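Local coordinates for hydrogenase maturation factor (Thermoanaerobacter tengcongensis, PDB 3VTI), which probably transfers the carbamoyl group of carbamoyl phosphate, at the expense of ATP, to the C-terminal cysteine of HypE during [NiFe] hydrogenase maturation, at residues Pro109-Cys114 against Leu277-Pro282; Lys125-Arg130 against Pro162-Cys167; Cys136-Pro141 against His175-His180. All coordinates share one frame; numbering follows the deposited sequence.

Interaction 1: Pro109-Cys114 against Leu277-Pro282. With ZN (zinc ion), chain E.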
loop_
_atom_site.group_PDB
_atom_site.type_symbol
_atom_site.label_atom_id
_atom_site.label_comp_id
_atom_site.label_asym_id
_atom_site.label_seq_id
_atom_site.Cartn_x
_atom_site.Cartn_y
_atom_site.Cartn_z
ATOM N N PRO A 109 -14.725 56.361 -27.953
ATOM C CA PRO A 109 -13.296 56.107 -28.087
ATOM C C PRO A 109 -12.484 57.390 -28.177
ATOM O O PRO A 109 -13.021 58.465 -28.472
ATOM C CB PRO A 109 -13.198 55.370 -29.424
ATOM C CG PRO A 109 -14.496 54.716 -29.582
ATOM C CD PRO A 109 -15.496 55.649 -28.991
ATOM N N ASP A 110 -11.193 57.268 -27.927
ATOM C CA ASP A 110 -10.272 58.358 -28.158
ATOM C C ASP A 110 -10.211 58.656 -29.653
ATOM O O ASP A 110 -10.213 57.730 -30.471
ATOM C CB ASP A 110 -8.904 57.981 -27.600
ATOM C CG ASP A 110 -8.976 57.578 -26.137
ATOM O OD1 ASP A 110 -9.185 58.478 -25.283
ATOM O OD2 ASP A 110 -8.843 56.364 -25.851
ATOM N N MET A 111 -10.174 59.940 -29.998
ATOM C CA MET A 111 -10.198 60.364 -31.405
ATOM C C MET A 111 -8.940 61.105 -31.850
ATOM O O MET A 111 -8.425 61.985 -31.143
ATOM C CB MET A 111 -11.430 61.232 -31.707
ATOM C CG MET A 111 -12.751 60.470 -31.802
ATOM S SD MET A 111 -14.201 61.577 -31.819
ATOM C CE MET A 111 -14.237 62.169 -30.121
ATOM N N GLY A 112 -8.472 60.754 -33.045
ATOM C CA GLY A 112 -7.361 61.437 -33.676
ATOM C C GLY A 112 -7.746 62.868 -33.978
ATOM O O GLY A 112 -8.932 63.182 -34.085
ATOM N N VAL A 113 -6.740 63.736 -34.093
ATOM C CA VAL A 113 -6.947 65.152 -34.419
ATOM C C VAL A 113 -7.826 65.320 -35.673
ATOM O O VAL A 113 -7.551 64.721 -36.716
ATOM C CB VAL A 113 -5.587 65.880 -34.653
ATOM C CG1 VAL A 113 -5.751 67.381 -34.504
ATOM C CG2 VAL A 113 -4.524 65.380 -33.683
ATOM N N CYS A 114 -8.883 66.119 -35.560
ATOM C CA CYS A 114 -9.781 66.393 -36.689
ATOM C C CYS A 114 -9.164 67.426 -37.610
ATOM O O CYS A 114 -8.218 68.113 -37.229
ATOM C CB CYS A 114 -11.144 66.902 -36.197
ATOM S SG CYS A 114 -11.146 68.608 -35.562
ATOM N N LEU A 277 -6.450 56.744 -42.527
ATOM C CA LEU A 277 -6.900 58.129 -42.338
ATOM C C LEU A 277 -8.009 58.274 -41.303
ATOM O O LEU A 277 -8.314 59.382 -40.863
ATOM C CB LEU A 277 -7.350 58.745 -43.674
ATOM C CG LEU A 277 -6.258 59.030 -44.728
ATOM C CD1 LEU A 277 -6.877 59.237 -46.076
ATOM C CD2 LEU A 277 -5.383 60.223 -44.350
ATOM N N SER A 278 -8.610 57.157 -40.908
ATOM C CA SER A 278 -9.720 57.187 -39.957
ATOM C C SER A 278 -9.318 57.909 -38.671
ATOM O O SER A 278 -8.139 57.897 -38.294
ATOM C CB SER A 278 -10.183 55.770 -39.640
ATOM O OG SER A 278 -11.325 55.793 -38.802
ATOM N N GLN A 279 -10.287 58.532 -38.002
ATOM C CA GLN A 279 -10.012 59.226 -36.739
ATOM C C GLN A 279 -9.744 58.214 -35.643
ATOM O O GLN A 279 -9.194 58.538 -34.594
ATOM C CB GLN A 279 -11.154 60.142 -36.347
ATOM C CG GLN A 279 -10.731 61.587 -36.187
ATOM C CD GLN A 279 -11.869 62.474 -35.697
ATOM O OE1 GLN A 279 -12.947 62.511 -36.296
ATOM N NE2 GLN A 279 -11.633 63.186 -34.599
ATOM N N ARG A 280 -10.131 56.974 -35.905
ATOM C CA ARG A 280 -9.819 55.882 -35.021
ATOM C C ARG A 280 -8.293 55.727 -34.943
ATOM O O ARG A 280 -7.752 55.314 -33.911
ATOM C CB ARG A 280 -10.477 54.604 -35.543
ATOM C CG ARG A 280 -12.006 54.665 -35.662
ATOM C CD ARG A 280 -12.549 53.242 -35.690
ATOM N NE ARG A 280 -13.977 53.126 -35.961
ATOM C CZ ARG A 280 -14.915 52.998 -35.024
ATOM N NH1 ARG A 280 -14.579 52.988 -33.736
ATOM N NH2 ARG A 280 -16.189 52.881 -35.372
ATOM N N ARG A 281 -7.633 56.018 -36.042
ATOM C CA ARG A 281 -6.191 55.997 -36.161
ATOM C C ARG A 281 -5.488 54.744 -35.686
ATOM O O ARG A 281 -4.713 54.812 -34.813
ATOM C CB ARG A 281 -5.587 57.210 -35.471
ATOM C CG ARG A 281 -5.691 58.555 -36.168
ATOM C CD ARG A 281 -5.805 58.543 -37.683
ATOM N NE ARG A 281 -4.842 59.437 -38.289
ATOM C CZ ARG A 281 -5.101 60.293 -39.255
ATOM N NH1 ARG A 281 -6.286 60.414 -39.761
ATOM N NH2 ARG A 281 -4.155 61.048 -39.705
ATOM N N PRO A 282 -5.708 53.611 -36.305
ATOM C CA PRO A 282 -5.040 52.384 -35.901
ATOM C C PRO A 282 -3.734 52.148 -36.666
ATOM O O PRO A 282 -3.425 52.871 -37.617
ATOM C CB PRO A 282 -6.049 51.327 -36.327
ATOM C CG PRO A 282 -6.589 51.911 -37.650
ATOM C CD PRO A 282 -6.669 53.381 -37.402
HETATM ZN ZN ZN E . -10.816 68.873 -33.296
HETATM O O HOH W 1 -7.851 57.261 -31.758
#
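Q279 bonds both the N and the O of G112, through its backbone O and its side-chain NE2. G112 N donates to Q279 O at 2.8 Å; the donor lies in the carbonyl plane on a lone pair, and the N-H...O angle is 163°. The second bond uses the Q279 amide. Beyond CG the side chain is extended (chi2 -176°), which places NE2 2.7 Å from G112 O, nearly in line with that C=O and with the oxygen 13° out of the Q279 amide plane. The same NE2 also donates to N138 O. M111 runs obliquely across the end of the glutamine, its CB 3.5 Å from Q279 NE2. C114, whose SG is a zinc ligand, adds its methylene, with C114 CB 4.1 Å from Q279 NE2. The contact therefore joins the first zinc finger of HypF, a Cys4 site completed by C117, C136 and C139, to the YrdC-like region that holds 277-282, here folded as a type I turn from S278 to R281. A leucine in place of Q279 would probably leave the G112 and N138 carbonyls without their shared donor and the finger less firmly fixed to this turn. R281 CG packs 4.2 Å from G112 CA. A water lies within hydrogen-bond distance of both D110 O and R280 O, linking the segments farther along. The R280 guanidinium, passing P109 CG obliquely, is bonded to G386 O.

Interaction 2: Lys125-Arg130 against Pro162-Cys167. With ZN (zinc ion), chain F.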
loop_
_atom_site.group_PDB
_atom_site.type_symbol
_atom_site.label_atom_id
_atom_site.label_comp_id
_atom_site.label_asym_id
_atom_site.label_seq_id
_atom_site.Cartn_x
_atom_site.Cartn_y
_atom_site.Cartn_z
ATOM N N LYS A 125 -1.471 82.429 -37.069
ATOM C CA LYS A 125 -2.274 83.519 -36.500
ATOM C C LYS A 125 -3.205 83.043 -35.393
ATOM O O LYS A 125 -3.787 83.848 -34.666
ATOM C CB LYS A 125 -3.076 84.224 -37.599
ATOM C CG LYS A 125 -2.212 85.098 -38.487
ATOM C CD LYS A 125 -2.689 85.108 -39.930
ATOM C CE LYS A 125 -1.480 85.161 -40.891
ATOM N NZ LYS A 125 -1.721 85.919 -42.171
ATOM N N ASP A 126 -3.339 81.729 -35.270
ATOM C CA ASP A 126 -4.258 81.141 -34.311
ATOM C C ASP A 126 -3.620 81.043 -32.930
ATOM O O ASP A 126 -2.477 80.614 -32.789
ATOM C CB ASP A 126 -4.715 79.761 -34.791
ATOM C CG ASP A 126 -5.892 79.225 -33.994
ATOM O OD1 ASP A 126 -7.030 79.277 -34.501
ATOM O OD2 ASP A 126 -5.684 78.766 -32.854
ATOM N N ARG A 127 -4.383 81.444 -31.921
ATOM C CA ARG A 127 -3.979 81.365 -30.513
ATOM C C ARG A 127 -3.442 79.976 -30.071
ATOM O O ARG A 127 -2.641 79.882 -29.137
ATOM C CB ARG A 127 -5.169 81.792 -29.648
ATOM C CG ARG A 127 -4.911 81.813 -28.156
ATOM C CD ARG A 127 -6.127 82.318 -27.398
ATOM N NE ARG A 127 -7.267 81.404 -27.459
ATOM C CZ ARG A 127 -7.613 80.580 -26.474
ATOM N NH1 ARG A 127 -6.899 80.541 -25.355
ATOM N NH2 ARG A 127 -8.675 79.794 -26.601
ATOM N N ARG A 128 -3.877 78.914 -30.746
ATOM C CA ARG A 128 -3.438 77.545 -30.418
ATOM C C ARG A 128 -2.382 76.991 -31.381
ATOM O O ARG A 128 -2.159 75.779 -31.434
ATOM C CB ARG A 128 -4.632 76.589 -30.342
ATOM C CG ARG A 128 -5.529 76.821 -29.154
ATOM C CD ARG A 128 -6.552 75.727 -29.039
ATOM N NE ARG A 128 -7.405 75.896 -27.867
ATOM C CZ ARG A 128 -8.493 76.661 -27.824
ATOM N NH1 ARG A 128 -8.874 77.365 -28.896
ATOM N NH2 ARG A 128 -9.204 76.719 -26.701
ATOM N N TYR A 129 -1.736 77.880 -32.131
ATOM C CA TYR A 129 -0.659 77.507 -33.032
ATOM C C TYR A 129 0.404 76.703 -32.293
ATOM O O TYR A 129 0.960 77.166 -31.296
ATOM C CB TYR A 129 -0.034 78.760 -33.644
ATOM C CG TYR A 129 1.125 78.517 -34.593
ATOM C CD1 TYR A 129 1.020 77.599 -35.641
ATOM C CD2 TYR A 129 2.315 79.248 -34.470
ATOM C CE1 TYR A 129 2.073 77.395 -36.528
ATOM C CE2 TYR A 129 3.374 79.053 -35.350
ATOM C CZ TYR A 129 3.243 78.123 -36.380
ATOM O OH TYR A 129 4.288 77.917 -37.254
ATOM N N ARG A 130 0.667 75.498 -32.785
ATOM C CA ARG A 130 1.673 74.603 -32.212
ATOM C C ARG A 130 1.337 74.088 -30.810
ATOM O O ARG A 130 2.219 73.582 -30.115
ATOM C CB ARG A 130 3.071 75.239 -32.234
ATOM C CG ARG A 130 3.564 75.598 -33.631
ATOM C CD ARG A 130 5.017 76.039 -33.612
ATOM N NE ARG A 130 5.864 75.033 -32.974
ATOM C CZ ARG A 130 6.402 73.991 -33.604
ATOM N NH1 ARG A 130 6.194 73.808 -34.911
ATOM N NH2 ARG A 130 7.142 73.125 -32.920
ATOM N N PRO A 162 -7.919 74.452 -14.054
ATOM C CA PRO A 162 -8.994 75.431 -14.228
ATOM C C PRO A 162 -8.891 76.117 -15.591
ATOM O O PRO A 162 -7.805 76.547 -15.989
ATOM C CB PRO A 162 -8.755 76.435 -13.089
ATOM C CG PRO A 162 -7.314 76.286 -12.729
ATOM C CD PRO A 162 -6.957 74.846 -13.009
ATOM N N MET A 163 -10.013 76.184 -16.303
ATOM C CA MET A 163 -10.089 76.882 -17.585
ATOM C C MET A 163 -9.751 78.361 -17.451
ATOM O O MET A 163 -10.088 78.989 -16.449
ATOM C CB MET A 163 -11.490 76.757 -18.176
ATOM C CG MET A 163 -11.772 75.424 -18.806
ATOM S SD MET A 163 -13.416 75.364 -19.522
ATOM C CE MET A 163 -14.432 75.161 -18.050
ATOM N N CYS A 164 -9.080 78.900 -18.469
ATOM C CA CYS A 164 -8.854 80.335 -18.590
ATOM C C CYS A 164 -10.112 80.945 -19.191
ATOM O O CYS A 164 -11.019 80.215 -19.600
ATOM C CB CYS A 164 -7.635 80.628 -19.472
ATOM S SG CYS A 164 -7.845 80.242 -21.231
ATOM N N GLU A 165 -10.158 82.275 -19.233
ATOM C CA GLU A 165 -11.316 83.021 -19.723
ATOM C C GLU A 165 -11.667 82.654 -21.154
ATOM O O GLU A 165 -12.821 82.350 -21.466
ATOM C CB GLU A 165 -11.035 84.525 -19.667
ATOM C CG GLU A 165 -10.421 85.013 -18.368
ATOM C CD GLU A 165 -11.449 85.231 -17.277
ATOM O OE1 GLU A 165 -12.174 84.262 -16.941
ATOM O OE2 GLU A 165 -11.522 86.375 -16.754
ATOM N N LYS A 166 -10.642 82.694 -22.004
ATOM C CA LYS A 166 -10.750 82.492 -23.439
ATOM C C LYS A 166 -11.291 81.095 -23.772
ATOM O O LYS A 166 -12.113 80.942 -24.679
ATOM C CB LYS A 166 -9.372 82.695 -24.071
ATOM C CG LYS A 166 -9.376 83.370 -25.433
ATOM C CD LYS A 166 -8.927 84.830 -25.354
ATOM C CE LYS A 166 -7.416 84.963 -25.171
ATOM N NZ LYS A 166 -6.978 86.373 -25.353
ATOM N N CYS A 167 -10.835 80.083 -23.033
ATOM C CA CYS A 167 -11.328 78.711 -23.216
ATOM C C CYS A 167 -12.735 78.553 -22.640
ATOM O O CYS A 167 -13.534 77.767 -23.150
ATOM C CB CYS A 167 -10.396 77.690 -22.555
ATOM S SG CYS A 167 -8.830 77.442 -23.377
HETATM ZN ZN ZN F . -7.187 78.110 -21.964
#
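R127 lays its guanidinium against the first turn of the helix that carries K166 and C167, and its path shows how the contact is built. From CB, CG stands anti to the backbone N (chi1 -178°) and CD continues the extension; at CD the chain first meets the lysine, 3.7 Å from K166 CE. The bend at chi3 (68°) then turns the flat group so that one face receives the aliphatic part of K166. K166 CG sits over the centre of that face, 3.5 Å from R127 CZ, and K166 CB lies 3.5 Å from R127 NH1. Bends at chi2 and chi3 of K166 take the ammonium away, K166 NZ lying 5.4 Å from R127 NE. At the tip, R127 NH2 approaches C167 SG edge-on, 4.0 Å away and near the guanidinium plane. R128 brings its NH2 to within 3.4 Å of the same sulfur, from an oblique direction. Two cationic groups near a thiolate zinc ligand would probably temper its negative charge. The two NH2 groups, both donors, share a salt-bridge partner in E170, and R128 NE is held by A185 O. D126 OD2 accepts from R128 N at 2.8 Å, an Asx turn at the start of the type I turn D126-Y129 that presents both arginines. C164 and C167, with C186 and C189, bind the second zinc. Thus a turn of the first HypF finger, in the loop following helix 115-121, rests against the start of helix 165-172 in the second finger.

Interaction 3: Cys136-Pro141 against His175-His180. With ZN (zinc ion), chain E.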
loop_
_atom_site.group_PDB
_atom_site.type_symbol
_atom_site.label_atom_id
_atom_site.label_comp_id
_atom_site.label_asym_id
_atom_site.label_seq_id
_atom_site.Cartn_x
_atom_site.Cartn_y
_atom_site.Cartn_z
ATOM N N CYS A 136 -11.142 69.569 -29.827
ATOM C CA CYS A 136 -12.452 70.214 -29.898
ATOM C C CYS A 136 -13.541 69.182 -29.636
ATOM O O CYS A 136 -13.243 68.064 -29.233
ATOM C CB CYS A 136 -12.654 70.905 -31.255
ATOM S SG CYS A 136 -12.838 69.788 -32.657
ATOM N N THR A 137 -14.797 69.564 -29.853
ATOM C CA THR A 137 -15.927 68.659 -29.649
ATOM C C THR A 137 -15.846 67.396 -30.528
ATOM O O THR A 137 -16.433 66.369 -30.190
ATOM C CB THR A 137 -17.291 69.383 -29.842
ATOM O OG1 THR A 137 -18.344 68.545 -29.362
ATOM C CG2 THR A 137 -17.562 69.697 -31.317
ATOM N N ASN A 138 -15.096 67.479 -31.627
ATOM C CA ASN A 138 -15.013 66.402 -32.620
ATOM C C ASN A 138 -13.718 65.543 -32.593
ATOM O O ASN A 138 -13.579 64.603 -33.382
ATOM C CB ASN A 138 -15.233 66.977 -34.030
ATOM C CG ASN A 138 -16.619 67.595 -34.204
ATOM O OD1 ASN A 138 -17.599 67.113 -33.623
ATOM N ND2 ASN A 138 -16.710 68.662 -35.008
ATOM N N CYS A 139 -12.781 65.863 -31.701
ATOM C CA CYS A 139 -11.554 65.089 -31.596
ATOM C C CYS A 139 -10.964 65.113 -30.199
ATOM O O CYS A 139 -11.519 65.741 -29.286
ATOM C CB CYS A 139 -10.510 65.569 -32.616
ATOM S SG CYS A 139 -9.730 67.166 -32.279
ATOM N N GLY A 140 -9.833 64.419 -30.046
ATOM C CA GLY A 140 -9.045 64.455 -28.817
ATOM C C GLY A 140 -9.315 63.248 -27.943
ATOM O O GLY A 140 -10.000 62.309 -28.373
ATOM N N PRO A 141 -8.779 63.261 -26.700
ATOM C CA PRO A 141 -8.941 62.128 -25.804
ATOM C C PRO A 141 -10.351 62.067 -25.225
ATOM O O PRO A 141 -10.945 63.099 -24.886
ATOM C CB PRO A 141 -7.918 62.400 -24.710
ATOM C CG PRO A 141 -7.752 63.869 -24.706
ATOM C CD PRO A 141 -7.974 64.338 -26.097
ATOM N N HIS A 175 -22.547 77.732 -30.389
ATOM C CA HIS A 175 -22.170 77.720 -31.813
ATOM C C HIS A 175 -20.661 77.539 -32.054
ATOM O O HIS A 175 -20.206 77.578 -33.203
ATOM C CB HIS A 175 -22.657 78.988 -32.541
ATOM C CG HIS A 175 -24.145 79.070 -32.720
ATOM N ND1 HIS A 175 -24.984 77.981 -32.577
ATOM C CD2 HIS A 175 -24.941 80.115 -33.068
ATOM C CE1 HIS A 175 -26.232 78.356 -32.800
ATOM N NE2 HIS A 175 -26.233 79.645 -33.104
ATOM N N ASP A 176 -19.892 77.351 -30.980
ATOM C CA ASP A 176 -18.448 77.126 -31.092
ATOM C C ASP A 176 -18.125 75.635 -31.265
ATOM O O ASP A 176 -18.808 74.767 -30.711
ATOM C CB ASP A 176 -17.713 77.708 -29.875
ATOM C CG ASP A 176 -16.203 77.861 -30.101
ATOM O OD1 ASP A 176 -15.459 76.863 -29.973
ATOM O OD2 ASP A 176 -15.754 78.993 -30.381
ATOM N N ARG A 177 -17.077 75.345 -32.035
ATOM C CA ARG A 177 -16.637 73.965 -32.253
ATOM C C ARG A 177 -16.034 73.343 -30.984
ATOM O O ARG A 177 -15.733 72.151 -30.943
ATOM C CB ARG A 177 -15.652 73.889 -33.418
ATOM C CG ARG A 177 -15.653 72.544 -34.131
ATOM C CD ARG A 177 -14.546 72.434 -35.153
ATOM N NE ARG A 177 -13.217 72.303 -34.553
ATOM C CZ ARG A 177 -12.344 73.301 -34.412
ATOM N NH1 ARG A 177 -12.660 74.525 -34.817
ATOM N NH2 ARG A 177 -11.149 73.076 -33.867
ATOM N N ARG A 178 -15.872 74.161 -29.947
ATOM C CA ARG A 178 -15.426 73.682 -28.642
ATOM C C ARG A 178 -16.510 73.752 -27.554
ATOM O O ARG A 178 -16.208 73.632 -26.366
ATOM C CB ARG A 178 -14.129 74.379 -28.220
ATOM C CG ARG A 178 -12.898 73.709 -28.820
ATOM C CD ARG A 178 -11.621 74.497 -28.651
ATOM N NE ARG A 178 -11.417 75.379 -29.786
ATOM C CZ ARG A 178 -10.661 75.103 -30.847
ATOM N NH1 ARG A 178 -10.001 73.953 -30.946
ATOM N NH2 ARG A 178 -10.565 76.000 -31.812
ATOM N N PHE A 179 -17.769 73.921 -27.973
ATOM C CA PHE A 179 -18.924 73.851 -27.068
ATOM C C PHE A 179 -18.971 72.499 -26.354
ATOM O O PHE A 179 -19.064 71.450 -27.000
ATOM C CB PHE A 179 -20.231 74.098 -27.829
ATOM C CG PHE A 179 -21.485 73.857 -27.008
ATOM C CD1 PHE A 179 -22.398 72.867 -27.381
ATOM C CD2 PHE A 179 -21.758 74.621 -25.866
ATOM C CE1 PHE A 179 -23.567 72.636 -26.633
ATOM C CE2 PHE A 179 -22.921 74.403 -25.110
ATOM C CZ PHE A 179 -23.828 73.409 -25.495
ATOM N N HIS A 180 -18.912 72.547 -25.023
ATOM C CA HIS A 180 -18.855 71.355 -24.159
ATOM C C HIS A 180 -17.706 70.379 -24.480
ATOM O O HIS A 180 -17.781 69.186 -24.158
ATOM C CB HIS A 180 -20.207 70.622 -24.094
ATOM C CG HIS A 180 -21.255 71.347 -23.308
ATOM N ND1 HIS A 180 -20.953 72.229 -22.290
ATOM C CD2 HIS A 180 -22.607 71.294 -23.369
ATOM C CE1 HIS A 180 -22.072 72.703 -21.771
ATOM N NE2 HIS A 180 -23.089 72.152 -22.408
HETATM ZN ZN ZN E . -10.816 68.873 -33.296
#
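R177 sends CG anti to its backbone N (chi1 -152°), stays extended at chi2 and bends at chi3 (72°), which turns its NE toward C136 SG. On the other side, C136 holds SG between its backbone N and carbonyl carbon, a torsion that places the sulfur at the zinc, 2.3 Å away. R177 NE donates to C136 SG at 3.2 Å, the sulfur tilted 20° out of the guanidinium plane. N138 N donates to C136 SG as well, at 3.4 Å. Two N-H donors on one thiolate would probably offset part of its charge. R177 is thus a second-shell residue of this CxxC zinc site. The backbone adds another tie, T137 N donating to R177 O at 3.0 Å in the carbonyl plane. R178 packs its CG 3.7 Å from both CA and CB of C136, and its guanidinium forms a salt bridge with E120. D176 OD1 accepts from R178 N at 2.7 Å, an Asx turn at the start of the type I turn D176-F179 that presents both arginines. That turn of the second HypF finger, between helix 165-172 and strand 193-196, meets the first finger's zinc loop, while R177 and R178 also touch C117 on helix 115-121.

Overall arrangement
Interactions 1 and 3 share one zinc ion, 109-114 giving C114 and 136-141 giving C136 and C139, and their centres are 14 Å apart. They are also tied directly, M111 N lying 2.9 Å from G140 O in a probable hydrogen bond. Interactions 2 and 3 together join the two fingers reciprocally, an arginine pair of each approaching a cysteine zinc ligand of the other; their centres lie 13 Å apart and their segments alternate along the chain. R128 NH1 and R178 NE are only 3.3 Å apart despite like charge. Interaction 2, at the second zinc, does not touch interaction 1, its nearest atoms being about 10 Å away.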